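Local coordinates for protein leucine aminopeptidase 2, chloroplastic (PDB 5LHJ) that probably removes amino acids from the N-terminal ends of peptides as a manganese-dependent aminopeptidase of the M17 family, and takes part in bottromycin maturation, at residues 211-216 with 237-242. Numbering follows the deposited sequence.
Sequences CAVYEG and PPRYVE
Glu242, paired with Ala212 across the sheet, has a carboxylate oxygen, OE2, gripped three times: by a hydrogen bond from Tyr240 OH at 2.6 Å, on the anti side and somewhat out of the carboxylate plane, a hydrogen bond with His310 and a salt bridge with Arg356. Its other oxygen, OE1, accepts from a water also bonded to Tyr214 OH; these partners probably balance the charge of the buried carboxylate, which links both tyrosines. Their rings lie side by side, Tyr214 CD1 being 3.8 Å from Tyr240 CD2. Strand 210-214 forms an edge of the mixed sheet in the catalytic domain, antiparallel to 239-245, which is flanked on its other side by strand 306-316. The shortest of four backbone bonds runs from Tyr214 N to Tyr240 O at 2.8 Å. On the opposite face, compact valines and a thiol fit under helix 193-207, Val241 against Ile200 and Cys211 against Ala204; Val213 CG2 meets Val241 CG2 at 4.2 Å. A bend at chi2 (-73°) brings the Arg239 guanidinium across Glu215, whose CB sits over one face, toward its rim, while Arg239 NH1 donates to Pro238 O at 3.0 Å. Carboxylate and guanidinium stack, planes 22° apart, so Glu215 OE1, a long 3.6 Å from Arg239 NH2, has no N-H pointing at it; an alanine in place of Arg239 would probably leave that carboxylate without its mate.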
ATOM      1  N   CYS A 211     -37.000 -31.764  -3.018  1.00 26.28           N
ATOM      2  CA  CYS A 211     -36.455 -30.432  -2.798  1.00 24.92           C
ATOM      3  C   CYS A 211     -37.269 -29.682  -1.746  1.00 24.37           C
ATOM      4  O   CYS A 211     -38.505 -29.575  -1.856  1.00 24.61           O
ATOM      5  CB  CYS A 211     -36.414 -29.640  -4.100  1.00 25.12           C
ATOM      6  SG  CYS A 211     -35.732 -27.969  -3.972  1.00 25.53           S
ATOM      7  N   ALA A 212     -36.571 -29.197  -0.724  1.00 22.51           N
ATOM      8  CA  ALA A 212     -37.147 -28.361   0.328  1.00 22.26           C
ATOM      9  C   ALA A 212     -36.390 -27.044   0.337  1.00 21.79           C
ATOM     10  O   ALA A 212     -35.156 -27.051   0.417  1.00 20.72           O
ATOM     11  CB  ALA A 212     -37.017 -29.038   1.685  1.00 22.70           C
ATOM     12  N   VAL A 213     -37.124 -25.936   0.249  1.00 21.46           N
ATOM     13  CA  VAL A 213     -36.557 -24.594   0.322  1.00 21.32           C
ATOM     14  C   VAL A 213     -37.005 -23.933   1.616  1.00 21.61           C
ATOM     15  O   VAL A 213     -38.207 -23.870   1.891  1.00 21.71           O
ATOM     16  CB  VAL A 213     -37.015 -23.732  -0.860  1.00 21.45           C
ATOM     17  CG1 VAL A 213     -36.488 -22.299  -0.713  1.00 21.61           C
ATOM     18  CG2 VAL A 213     -36.555 -24.356  -2.165  1.00 21.56           C
ATOM     19  N   TYR A 214     -36.044 -23.459   2.402  1.00 21.24           N
ATOM     20  CA  TYR A 214     -36.320 -22.819   3.679  1.00 22.17           C
ATOM     21  C   TYR A 214     -36.023 -21.321   3.567  1.00 23.22           C
ATOM     22  O   TYR A 214     -34.979 -20.919   3.043  1.00 21.32           O
ATOM     23  CB  TYR A 214     -35.497 -23.453   4.792  1.00 22.32           C
ATOM     24  CG  TYR A 214     -35.826 -24.913   5.031  1.00 22.36           C
ATOM     25  CD1 TYR A 214     -35.192 -25.912   4.303  1.00 22.28           C
ATOM     26  CD2 TYR A 214     -36.778 -25.298   5.983  1.00 23.08           C
ATOM     27  CE1 TYR A 214     -35.478 -27.252   4.510  1.00 22.79           C
ATOM     28  CE2 TYR A 214     -37.078 -26.646   6.197  1.00 23.35           C
ATOM     29  CZ  TYR A 214     -36.422 -27.618   5.454  1.00 23.48           C
ATOM     30  OH  TYR A 214     -36.688 -28.958   5.632  1.00 24.58           O
ATOM     31  N   GLU A 215     -36.975 -20.521   4.041  1.00 24.66           N
ATOM     32  CA  GLU A 215     -36.919 -19.068   3.947  1.00 26.69           C
ATOM     33  C   GLU A 215     -37.639 -18.471   5.143  1.00 27.48           C
ATOM     34  O   GLU A 215     -38.508 -19.118   5.720  1.00 27.43           O
ATOM     35  CB  GLU A 215     -37.585 -18.600   2.644  1.00 28.45           C
ATOM     36  CG  GLU A 215     -39.037 -19.043   2.461  1.00 30.13           C
ATOM     37  CD  GLU A 215     -39.606 -18.718   1.085  1.00 32.59           C
ATOM     38  OE1 GLU A 215     -39.990 -17.550   0.846  1.00 33.85           O
ATOM     39  OE2 GLU A 215     -39.686 -19.632   0.233  1.00 34.82           O
ATOM     40  N   GLY A 216     -37.277 -17.243   5.509  1.00 28.18           N
ATOM     41  CA  GLY A 216     -37.986 -16.508   6.561  1.00 29.19           C
ATOM     42  C   GLY A 216     -38.063 -17.274   7.875  1.00 29.31           C
ATOM     43  O   GLY A 216     -37.057 -17.807   8.352  1.00 28.32           O
ATOM     44  N   PRO A 237     -32.667 -11.650   1.123  1.00 21.31           N
ATOM     45  CA  PRO A 237     -32.710 -12.558   2.259  1.00 20.69           C
ATOM     46  C   PRO A 237     -32.001 -13.886   1.929  1.00 20.10           C
ATOM     47  O   PRO A 237     -31.999 -14.291   0.769  1.00 19.57           O
ATOM     48  CB  PRO A 237     -34.212 -12.784   2.455  1.00 21.49           C
ATOM     49  CG  PRO A 237     -34.763 -12.666   1.084  1.00 21.61           C
ATOM     50  CD  PRO A 237     -33.979 -11.551   0.453  1.00 21.56           C
ATOM     51  N   PRO A 238     -31.446 -14.570   2.938  1.00 19.36           N
ATOM     52  CA  PRO A 238     -30.806 -15.861   2.683  1.00 19.19           C
ATOM     53  C   PRO A 238     -31.831 -16.975   2.450  1.00 19.00           C
ATOM     54  O   PRO A 238     -33.036 -16.782   2.682  1.00 18.57           O
ATOM     55  CB  PRO A 238     -30.001 -16.110   3.960  1.00 19.35           C
ATOM     56  CG  PRO A 238     -30.782 -15.401   5.024  1.00 19.83           C
ATOM     57  CD  PRO A 238     -31.348 -14.177   4.356  1.00 19.91           C
ATOM     58  N   ARG A 239     -31.341 -18.094   1.925  1.00 18.77           N
ATOM     59  CA  ARG A 239     -32.144 -19.295   1.667  1.00 18.63           C
ATOM     60  C   ARG A 239     -31.322 -20.494   2.082  1.00 18.28           C
ATOM     61  O   ARG A 239     -30.084 -20.453   2.063  1.00 17.99           O
ATOM     62  CB  ARG A 239     -32.493 -19.417   0.173  1.00 18.61           C
ATOM     63  CG  ARG A 239     -33.407 -18.329  -0.379  1.00 19.00           C
ATOM     64  CD  ARG A 239     -34.837 -18.520   0.114  1.00 19.74           C
ATOM     65  NE  ARG A 239     -35.808 -17.548  -0.411  1.00 20.37           N
ATOM     66  CZ  ARG A 239     -36.175 -16.409   0.177  1.00 21.16           C
ATOM     67  NH1 ARG A 239     -35.630 -16.004   1.331  1.00 21.66           N
ATOM     68  NH2 ARG A 239     -37.121 -15.660  -0.386  1.00 21.58           N
ATOM     69  N   TYR A 240     -32.002 -21.576   2.435  1.00 18.12           N
ATOM     70  CA  TYR A 240     -31.344 -22.861   2.616  1.00 17.62           C
ATOM     71  C   TYR A 240     -32.140 -23.906   1.860  1.00 17.75           C
ATOM     72  O   TYR A 240     -33.368 -23.986   2.031  1.00 18.12           O
ATOM     73  CB  TYR A 240     -31.256 -23.221   4.096  1.00 17.76           C
ATOM     74  CG  TYR A 240     -30.646 -24.558   4.356  1.00 17.69           C
ATOM     75  CD1 TYR A 240     -29.292 -24.790   4.099  1.00 17.77           C
ATOM     76  CD2 TYR A 240     -31.411 -25.606   4.863  1.00 18.01           C
ATOM     77  CE1 TYR A 240     -28.724 -26.038   4.328  1.00 17.97           C
ATOM     78  CE2 TYR A 240     -30.855 -26.851   5.107  1.00 18.28           C
ATOM     79  CZ  TYR A 240     -29.512 -27.066   4.845  1.00 18.20           C
ATOM     80  OH  TYR A 240     -28.962 -28.303   5.095  1.00 18.76           O
ATOM     81  N   VAL A 241     -31.446 -24.695   1.039  1.00 17.46           N
ATOM     82  CA  VAL A 241     -32.098 -25.690   0.174  1.00 17.90           C
ATOM     83  C   VAL A 241     -31.516 -27.078   0.438  1.00 18.21           C
ATOM     84  O   VAL A 241     -30.291 -27.254   0.508  1.00 17.32           O
ATOM     85  CB  VAL A 241     -31.973 -25.334  -1.329  1.00 18.03           C
ATOM     86  CG1 VAL A 241     -32.775 -26.318  -2.190  1.00 18.33           C
ATOM     87  CG2 VAL A 241     -32.468 -23.918  -1.574  1.00 18.16           C
ATOM     88  N   GLU A 242     -32.399 -28.066   0.572  1.00 18.42           N
ATOM     89  CA  GLU A 242     -31.981 -29.464   0.631  1.00 19.42           C
ATOM     90  C   GLU A 242     -32.573 -30.194  -0.569  1.00 20.57           C
ATOM     91  O   GLU A 242     -33.765 -30.056  -0.870  1.00 20.45           O
ATOM     92  CB  GLU A 242     -32.351 -30.122   1.970  1.00 19.89           C
ATOM     93  CG  GLU A 242     -31.360 -29.738   3.063  1.00 20.04           C
ATOM     94  CD  GLU A 242     -31.655 -30.295   4.446  1.00 20.83           C
ATOM     95  OE1 GLU A 242     -32.785 -30.771   4.700  1.00 21.70           O
ATOM     96  OE2 GLU A 242     -30.746 -30.228   5.302  1.00 20.74           O
TER
HETATM   97  O   HOH W   1     -35.464 -30.854   4.319  1.00 29.40           O
HETATM   98  O   HOH W   2     -34.823 -15.844   4.685  1.00 22.93           O